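Long-range contacts in exotoxin 3, putative (PDB 4RH6), which probably promotes virulence by proteolytically cleaving host proteins, among them type I and type IV collagens and the cytokines IL8, IL17A and IFN-gamma: residues 107-112 with 138-143; 113-118 with 134-139. All blocks are in the same frame, centred on the assembly; numbering follows the deposited sequence. Where two conformers were deposited one is given.

Contact 1 of 2, residues 107-112 with 138-143; sequences SNSVQY and SKEDIS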
ATOM      1  N   SER A 107       0.042 -12.227   6.983  1.00 45.18           N
ATOM      2  CA  SER A 107       0.954 -12.933   6.111  1.00 44.25           C
ATOM      3  C   SER A 107       0.252 -14.149   5.515  1.00 44.37           C
ATOM      4  O   SER A 107      -0.824 -14.571   5.950  1.00 44.41           O
ATOM      5  CB  SER A 107       2.327 -13.248   6.756  1.00 42.82           C
ATOM      6  OG  SER A 107       2.304 -13.255   8.160  1.00 42.02           O
ATOM      7  N   ASN A 108       0.852 -14.667   4.472  1.00 44.10           N
ATOM      8  CA  ASN A 108       0.297 -15.802   3.787  1.00 43.69           C
ATOM      9  C   ASN A 108       0.159 -16.997   4.714  1.00 43.34           C
ATOM     10  O   ASN A 108       0.992 -17.219   5.590  1.00 42.69           O
ATOM     11  CB  ASN A 108       1.174 -16.137   2.592  1.00 45.64           C
ATOM     12  CG  ASN A 108       1.205 -15.011   1.567  1.00 47.05           C
ATOM     13  OD1 ASN A 108       0.486 -14.017   1.694  1.00 51.18           O
ATOM     14  ND2 ASN A 108       2.061 -15.146   0.565  1.00 47.34           N
ATOM     15  N   SER A 109      -0.933 -17.732   4.525  1.00 42.84           N
ATOM     16  CA  SER A 109      -1.242 -18.940   5.287  1.00 42.53           C
ATOM     17  C   SER A 109      -0.361 -20.132   4.935  1.00 42.28           C
ATOM     18  O   SER A 109      -0.286 -21.109   5.689  1.00 42.47           O
ATOM     19  CB  SER A 109      -2.701 -19.309   5.068  1.00 43.95           C
ATOM     20  OG  SER A 109      -2.952 -19.498   3.688  1.00 43.10           O
ATOM     21  N   VAL A 110       0.245 -20.091   3.762  1.00 42.03           N
ATOM     22  CA  VAL A 110       1.175 -21.155   3.373  1.00 45.27           C
ATOM     23  C   VAL A 110       2.389 -20.532   2.732  1.00 44.96           C
ATOM     24  O   VAL A 110       2.393 -19.348   2.411  1.00 43.38           O
ATOM     25  CB  VAL A 110       0.571 -22.201   2.405  1.00 47.79           C
ATOM     26  CG1 VAL A 110      -0.701 -22.792   2.999  1.00 49.69           C
ATOM     27  CG2 VAL A 110       0.317 -21.631   1.008  1.00 45.96           C
ATOM     28  N   GLN A 111       3.410 -21.352   2.533  0.50 48.42           N
ATOM     29  CA  GLN A 111       4.646 -20.913   1.897  0.50 49.77           C
ATOM     30  C   GLN A 111       4.601 -21.120   0.400  0.50 50.03           C
ATOM     31  O   GLN A 111       4.434 -22.253  -0.053  0.50 52.77           O
ATOM     32  CB  GLN A 111       5.839 -21.715   2.451  0.50 52.46           C
ATOM     33  CG  GLN A 111       7.130 -21.534   1.661  0.50 53.21           C
ATOM     34  CD  GLN A 111       8.281 -22.381   2.174  0.50 57.18           C
ATOM     35  OE1 GLN A 111       8.103 -23.268   3.013  0.50 61.08           O
ATOM     36  NE2 GLN A 111       9.471 -22.124   1.652  0.50 58.09           N
ATOM     37  N   TYR A 112       4.742 -20.035  -0.365  1.00 47.61           N
ATOM     38  CA  TYR A 112       4.772 -20.125  -1.823  1.00 47.87           C
ATOM     39  C   TYR A 112       6.187 -19.784  -2.268  1.00 47.17           C
ATOM     40  O   TYR A 112       6.736 -18.750  -1.878  1.00 41.80           O
ATOM     41  CB  TYR A 112       3.843 -19.121  -2.482  1.00 45.82           C
ATOM     42  CG  TYR A 112       2.378 -19.191  -2.072  1.00 44.82           C
ATOM     43  CD1 TYR A 112       1.489 -20.033  -2.718  1.00 45.85           C
ATOM     44  CD2 TYR A 112       1.885 -18.361  -1.082  1.00 43.09           C
ATOM     45  CE1 TYR A 112       0.149 -20.061  -2.362  1.00 45.99           C
ATOM     46  CE2 TYR A 112       0.551 -18.371  -0.714  1.00 42.19           C
ATOM     47  CZ  TYR A 112      -0.315 -19.222  -1.360  1.00 44.84           C
ATOM     48  OH  TYR A 112      -1.644 -19.241  -1.013  1.00 44.74           O
ATOM     49  N   SER A 138       2.689 -11.516  -4.466  1.00 41.02           N
ATOM     50  CA  SER A 138       3.363 -12.411  -3.562  1.00 39.49           C
ATOM     51  C   SER A 138       2.635 -12.472  -2.225  1.00 41.67           C
ATOM     52  O   SER A 138       3.168 -12.962  -1.233  1.00 41.92           O
ATOM     53  CB  SER A 138       4.744 -11.824  -3.352  1.00 37.90           C
ATOM     54  OG  SER A 138       5.408 -12.488  -2.333  1.00 43.06           O
ATOM     55  N   LYS A 139       1.397 -11.982  -2.213  1.00 44.70           N
ATOM     56  CA  LYS A 139       0.614 -11.878  -0.998  1.00 44.61           C
ATOM     57  C   LYS A 139      -0.875 -12.208  -1.138  1.00 42.03           C
ATOM     58  O   LYS A 139      -1.537 -11.724  -2.045  1.00 37.77           O
ATOM     59  CB  LYS A 139       0.736 -10.449  -0.488  1.00 49.08           C
ATOM     60  CG  LYS A 139       2.120 -10.065   0.043  1.00 51.81           C
ATOM     61  CD  LYS A 139       2.009  -8.973   1.085  1.00 54.03           C
ATOM     62  CE  LYS A 139       1.209  -9.490   2.266  1.00 57.04           C
ATOM     63  NZ  LYS A 139       0.761  -8.411   3.161  1.00 60.31           N
ATOM     64  N   GLU A 140      -1.390 -13.019  -0.217  1.00 41.61           N
ATOM     65  CA  GLU A 140      -2.802 -13.401  -0.223  1.00 41.09           C
ATOM     66  C   GLU A 140      -3.667 -12.202   0.154  1.00 39.25           C
ATOM     67  O   GLU A 140      -4.727 -11.959  -0.425  1.00 34.45           O
ATOM     68  CB  GLU A 140      -3.056 -14.528   0.785  1.00 42.65           C
ATOM     69  CG  GLU A 140      -2.388 -15.855   0.471  1.00 47.29           C
ATOM     70  CD  GLU A 140      -2.586 -16.897   1.576  1.00 48.86           C
ATOM     71  OE1 GLU A 140      -3.036 -16.527   2.685  1.00 46.09           O
ATOM     72  OE2 GLU A 140      -2.260 -18.093   1.342  1.00 48.53           O
ATOM     73  N   ASP A 141      -3.188 -11.462   1.145  1.00 41.40           N
ATOM     74  CA  ASP A 141      -3.871 -10.299   1.672  1.00 42.97           C
ATOM     75  C   ASP A 141      -2.986  -9.074   1.413  1.00 45.04           C
ATOM     76  O   ASP A 141      -1.908  -8.947   2.009  1.00 46.23           O
ATOM     77  CB  ASP A 141      -4.081 -10.508   3.171  1.00 43.66           C
ATOM     78  CG  ASP A 141      -4.956  -9.472   3.780  1.00 44.74           C
ATOM     79  OD1 ASP A 141      -5.728  -8.823   3.029  1.00 48.02           O
ATOM     80  OD2 ASP A 141      -4.889  -9.314   5.020  1.00 45.67           O
ATOM     81  N   ILE A 142      -3.417  -8.196   0.511  1.00 45.11           N
ATOM     82  CA  ILE A 142      -2.624  -7.006   0.163  1.00 45.83           C
ATOM     83  C   ILE A 142      -3.382  -5.752   0.461  1.00 46.50           C
ATOM     84  O   ILE A 142      -4.543  -5.629   0.074  1.00 58.05           O
ATOM     85  CB  ILE A 142      -2.288  -6.904  -1.345  1.00 48.04           C
ATOM     86  CG1 ILE A 142      -1.844  -8.248  -1.902  1.00 53.38           C
ATOM     87  CG2 ILE A 142      -1.256  -5.807  -1.584  1.00 47.81           C
ATOM     88  CD1 ILE A 142      -1.323  -8.159  -3.314  1.00 56.67           C
ATOM     89  N   SER A 143      -2.693  -4.799   1.072  1.00 41.53           N
ATOM     90  CA  SER A 143      -3.280  -3.523   1.428  1.00 38.40           C
ATOM     91  C   SER A 143      -3.285  -2.550   0.262  1.00 35.68           C
ATOM     92  O   SER A 143      -2.333  -2.509  -0.525  1.00 33.67           O
ATOM     93  CB  SER A 143      -2.467  -2.886   2.547  1.00 38.84           C
ATOM     94  OG  SER A 143      -1.177  -2.515   2.079  1.00 38.36           O
TER
HETATM   95  O   HOH W   1      -0.748 -12.060   2.405  1.00 43.40           O
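The side chain of N108 lies against that of E140, amide and carboxylate stacked with planes 24° apart, and this pair forms the packed middle of the contact. N108 uses both ends of its amide: OD1 accepts the backbone N of E140 at 2.9 Å, in a nearly straight bond that comes from above the carbonyl plane, while ND2 donates to S138 O at 3.0 Å. One side-chain amide thus satisfies two main-chain groups of 138-140, a carbonyl and an N-H. E140, extended beyond CG, answers by gripping the other loop. Its OE1 takes the backbone N of S109 at 3.0 Å. Its OE2 is held twice, by S109 OG on the syn lone pair (2.8 Å) and by Y112 OH on the anti lone pair (2.7 Å), which would fix the rotation of the carboxylate. Toward Y112 the contact thins out at the exposed surface: the phenol meets E140 edge-on, its ring plane steeply turned from the carboxylate, and V110 CG2 lies over one ring face. S107 leads back to strand 98-106 of the OB-fold domain. E140 is also bonded through its backbone to G200, and strand 141-143 pairs with strand 197-199 and runs into helix 144-159.

Contact 2 of 2, residues 113-118 with 134-139; sequences IDYINT and FYYISK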
ATOM      1  N   ILE A 113       6.761 -20.644  -3.103  1.00 50.50           N
ATOM      2  CA  ILE A 113       8.119 -20.441  -3.604  1.00 50.47           C
ATOM      3  C   ILE A 113       8.092 -19.619  -4.904  1.00 48.84           C
ATOM      4  O   ILE A 113       9.128 -19.181  -5.380  1.00 51.68           O
ATOM      5  CB  ILE A 113       8.848 -21.789  -3.790  1.00 54.98           C
ATOM      6  CG1 ILE A 113      10.342 -21.573  -4.063  1.00 56.05           C
ATOM      7  CG2 ILE A 113       8.190 -22.608  -4.892  1.00 58.23           C
ATOM      8  CD1 ILE A 113      11.143 -22.853  -4.162  1.00 58.07           C
ATOM      9  N   ASP A 114       6.895 -19.422  -5.461  1.00 46.74           N
ATOM     10  CA  ASP A 114       6.676 -18.663  -6.684  1.00 43.55           C
ATOM     11  C   ASP A 114       5.631 -17.628  -6.429  1.00 40.34           C
ATOM     12  O   ASP A 114       4.996 -17.675  -5.395  1.00 40.28           O
ATOM     13  CB  ASP A 114       6.134 -19.593  -7.750  1.00 44.70           C
ATOM     14  CG  ASP A 114       7.139 -20.636  -8.169  1.00 45.03           C
ATOM     15  OD1 ASP A 114       8.342 -20.312  -8.291  1.00 44.46           O
ATOM     16  OD2 ASP A 114       6.714 -21.770  -8.425  1.00 45.14           O
ATOM     17  N   TYR A 115       5.413 -16.720  -7.385  1.00 40.37           N
ATOM     18  CA  TYR A 115       4.390 -15.705  -7.208  1.00 38.83           C
ATOM     19  C   TYR A 115       3.043 -16.393  -7.235  1.00 40.65           C
ATOM     20  O   TYR A 115       2.867 -17.408  -7.889  1.00 40.22           O
ATOM     21  CB  TYR A 115       4.462 -14.592  -8.265  1.00 38.67           C
ATOM     22  CG  TYR A 115       5.712 -13.725  -8.170  1.00 38.16           C
ATOM     23  CD1 TYR A 115       5.823 -12.729  -7.193  1.00 35.13           C
ATOM     24  CD2 TYR A 115       6.766 -13.878  -9.063  1.00 38.06           C
ATOM     25  CE1 TYR A 115       6.952 -11.927  -7.106  1.00 33.63           C
ATOM     26  CE2 TYR A 115       7.897 -13.079  -8.979  1.00 37.19           C
ATOM     27  CZ  TYR A 115       7.986 -12.103  -8.004  1.00 34.80           C
ATOM     28  OH  TYR A 115       9.116 -11.319  -7.920  1.00 33.82           O
ATOM     29  N   ILE A 116       2.095 -15.842  -6.498  1.00 42.70           N
ATOM     30  CA  ILE A 116       0.764 -16.428  -6.407  1.00 43.47           C
ATOM     31  C   ILE A 116      -0.098 -16.087  -7.606  1.00 42.51           C
ATOM     32  O   ILE A 116      -0.840 -16.922  -8.096  1.00 42.54           O
ATOM     33  CB  ILE A 116      -0.005 -15.877  -5.173  1.00 44.12           C
ATOM     34  CG1 ILE A 116       0.843 -15.928  -3.898  1.00 44.07           C
ATOM     35  CG2 ILE A 116      -1.337 -16.602  -4.996  1.00 45.81           C
ATOM     36  CD1 ILE A 116       0.107 -15.359  -2.699  1.00 44.58           C
ATOM     37  N   ASN A 117      -0.009 -14.839  -8.049  1.00 41.58           N
ATOM     38  CA  ASN A 117      -0.832 -14.335  -9.132  1.00 42.11           C
ATOM     39  C   ASN A 117      -0.013 -13.292  -9.895  1.00 44.09           C
ATOM     40  O   ASN A 117       0.756 -12.551  -9.294  1.00 46.13           O
ATOM     41  CB  ASN A 117      -2.096 -13.705  -8.510  1.00 41.03           C
ATOM     42  CG  ASN A 117      -3.140 -13.299  -9.533  1.00 43.59           C
ATOM     43  OD1 ASN A 117      -3.147 -13.777 -10.664  1.00 44.52           O
ATOM     44  ND2 ASN A 117      -4.056 -12.414  -9.122  1.00 45.13           N
ATOM     45  N   THR A 118      -0.149 -13.247 -11.212  1.00 44.96           N
ATOM     46  CA  THR A 118       0.571 -12.264 -12.011  1.00 44.55           C
ATOM     47  C   THR A 118      -0.422 -11.622 -12.977  1.00 43.98           C
ATOM     48  O   THR A 118      -0.366 -11.849 -14.183  1.00 42.82           O
ATOM     49  CB  THR A 118       1.732 -12.892 -12.795  1.00 47.55           C
ATOM     50  OG1 THR A 118       1.217 -13.760 -13.804  1.00 53.15           O
ATOM     51  CG2 THR A 118       2.637 -13.684 -11.882  1.00 48.94           C
ATOM     52  N   PHE A 134       3.004  -7.087 -16.357  1.00 58.60           N
ATOM     53  CA  PHE A 134       2.256  -7.703 -15.269  1.00 53.56           C
ATOM     54  C   PHE A 134       2.653  -7.114 -13.915  1.00 50.75           C
ATOM     55  O   PHE A 134       3.719  -6.520 -13.779  1.00 51.97           O
ATOM     56  CB  PHE A 134       2.546  -9.206 -15.199  1.00 51.72           C
ATOM     57  CG  PHE A 134       2.400  -9.921 -16.497  1.00 51.63           C
ATOM     58  CD1 PHE A 134       1.154 -10.298 -16.955  1.00 52.39           C
ATOM     59  CD2 PHE A 134       3.516 -10.254 -17.242  1.00 53.66           C
ATOM     60  CE1 PHE A 134       1.015 -10.970 -18.154  1.00 54.82           C
ATOM     61  CE2 PHE A 134       3.390 -10.926 -18.446  1.00 56.87           C
ATOM     62  CZ  PHE A 134       2.135 -11.286 -18.904  1.00 57.23           C
ATOM     63  N   TYR A 135       1.779  -7.294 -12.925  1.00 47.63           N
ATOM     64  CA  TYR A 135       2.034  -6.882 -11.548  1.00 44.73           C
ATOM     65  C   TYR A 135       2.243  -8.210 -10.829  1.00 41.53           C
ATOM     66  O   TYR A 135       1.458  -9.139 -10.997  1.00 44.31           O
ATOM     67  CB  TYR A 135       0.864  -6.101 -10.955  1.00 45.68           C
ATOM     68  CG  TYR A 135       1.160  -5.571  -9.577  1.00 47.15           C
ATOM     69  CD1 TYR A 135       0.985  -6.375  -8.455  1.00 48.26           C
ATOM     70  CD2 TYR A 135       1.632  -4.273  -9.390  1.00 46.67           C
ATOM     71  CE1 TYR A 135       1.262  -5.901  -7.184  1.00 47.82           C
ATOM     72  CE2 TYR A 135       1.917  -3.793  -8.124  1.00 48.64           C
ATOM     73  CZ  TYR A 135       1.726  -4.617  -7.025  1.00 49.23           C
ATOM     74  OH  TYR A 135       2.015  -4.172  -5.762  1.00 53.05           O
ATOM     75  N   TYR A 136       3.303  -8.321 -10.047  1.00 41.38           N
ATOM     76  CA  TYR A 136       3.632  -9.600  -9.403  1.00 40.64           C
ATOM     77  C   TYR A 136       3.195  -9.696  -7.963  1.00 37.72           C
ATOM     78  O   TYR A 136       3.770  -9.058  -7.097  1.00 35.65           O
ATOM     79  CB  TYR A 136       5.124  -9.877  -9.566  1.00 40.77           C
ATOM     80  CG  TYR A 136       5.506  -9.968 -11.030  1.00 45.06           C
ATOM     81  CD1 TYR A 136       5.222 -11.119 -11.764  1.00 49.22           C
ATOM     82  CD2 TYR A 136       6.129  -8.908 -11.690  1.00 44.55           C
ATOM     83  CE1 TYR A 136       5.560 -11.218 -13.105  1.00 51.62           C
ATOM     84  CE2 TYR A 136       6.467  -8.996 -13.036  1.00 46.64           C
ATOM     85  CZ  TYR A 136       6.182 -10.153 -13.739  1.00 51.21           C
ATOM     86  OH  TYR A 136       6.511 -10.278 -15.079  1.00 56.76           O
ATOM     87  N   ILE A 137       2.174 -10.526  -7.737  1.00 40.05           N
ATOM     88  CA  ILE A 137       1.572 -10.738  -6.425  1.00 39.28           C
ATOM     89  C   ILE A 137       2.225 -11.873  -5.648  1.00 39.87           C
ATOM     90  O   ILE A 137       2.278 -13.025  -6.083  1.00 38.46           O
ATOM     91  CB  ILE A 137       0.080 -11.070  -6.553  1.00 41.12           C
ATOM     92  CG1 ILE A 137      -0.658  -9.974  -7.333  1.00 45.38           C
ATOM     93  CG2 ILE A 137      -0.546 -11.248  -5.178  1.00 41.46           C
ATOM     94  CD1 ILE A 137      -0.702  -8.621  -6.639  1.00 45.80           C
ATOM     95  N   SER A 138       2.689 -11.516  -4.466  1.00 41.02           N
ATOM     96  CA  SER A 138       3.363 -12.411  -3.562  1.00 39.49           C
ATOM     97  C   SER A 138       2.635 -12.472  -2.225  1.00 41.67           C
ATOM     98  O   SER A 138       3.168 -12.962  -1.233  1.00 41.92           O
ATOM     99  CB  SER A 138       4.744 -11.824  -3.352  1.00 37.90           C
ATOM    100  OG  SER A 138       5.408 -12.488  -2.333  1.00 43.06           O
ATOM    101  N   LYS A 139       1.397 -11.982  -2.213  1.00 44.70           N
ATOM    102  CA  LYS A 139       0.614 -11.878  -0.998  1.00 44.61           C
ATOM    103  C   LYS A 139      -0.875 -12.208  -1.138  1.00 42.03           C
ATOM    104  O   LYS A 139      -1.537 -11.724  -2.045  1.00 37.77           O
ATOM    105  CB  LYS A 139       0.736 -10.449  -0.488  1.00 49.08           C
ATOM    106  CG  LYS A 139       2.120 -10.065   0.043  1.00 51.81           C
ATOM    107  CD  LYS A 139       2.009  -8.973   1.085  1.00 54.03           C
ATOM    108  CE  LYS A 139       1.209  -9.490   2.266  1.00 57.04           C
ATOM    109  NZ  LYS A 139       0.761  -8.411   3.161  1.00 60.31           N
TER
HETATM  110  O   HOH W   2       4.934 -15.449  -3.577  1.00 19.48           O
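Y115 and Y136 both carry their rings anti to the carbonyl carbon (chi1 -67° and -60°), which brings the two side chains together on one side of the paired backbones. CB of Y136 sits over a face of the Y115 ring, 3.8 Å from its centroid, in a CH-pi contact, while the I137 carbonyl oxygen lies at the edge of the same ring, in its plane. The two rings meet obliquely, with planes at 39°. T118 extends this patch: its CG2, anti to the carbonyl carbon as well, touches the edge of the Y136 ring, 3.6 Å from CD1. Two backbone hydrogen bonds hold the segments together. I116 N donates to I137 O at 2.9 Å, and I137 N donates to N117 O at 2.9 Å. Beyond them T118 CA approaches Y135 O at 3.4 Å as a CA-H...O contact. I116 sends CD1 the other way along the chain, to K139 N at 3.6 Å. N117 packs its CB on the CB of I137, and its amide nitrogen is bound by I203 O and G200 O, so the side chain ties this pair to the start of strand 203-210. Near D114 a water bridges D114 O and S138 OG. Y135, meanwhile, leans on helix 144-159 and I206. Because I116 and N117 together face the single residue I137, the pairing is a classic beta bulge in an antiparallel bridge. It continues the pairing of strand 120-124 with the edge strand 130-134 of the C-terminal beta-grasp domain, toward the linker from the OB-fold.

In the fold
Both contacts lie near the surface, about 14 and 15 Å between their centres and that of the chain, and each uses part of the connection between strands 98-106 and 120-124. Contact 1, nearer the OB-fold, is polar: a carboxylate, an amide and two hydroxyls do the joining, with one buried residue among those that touch. Contact 2, nearer the beta-grasp sheet, buries more surface (453 against 277 Å²) and relies on main-chain pairing, aromatic rings and aliphatic groups. S138 and K139 belong to both. They also pack on each other: I116 CD1 lies against N108 ND2 and E140 N, and I137 CD1 meets I142 CD1 at 3.4 Å.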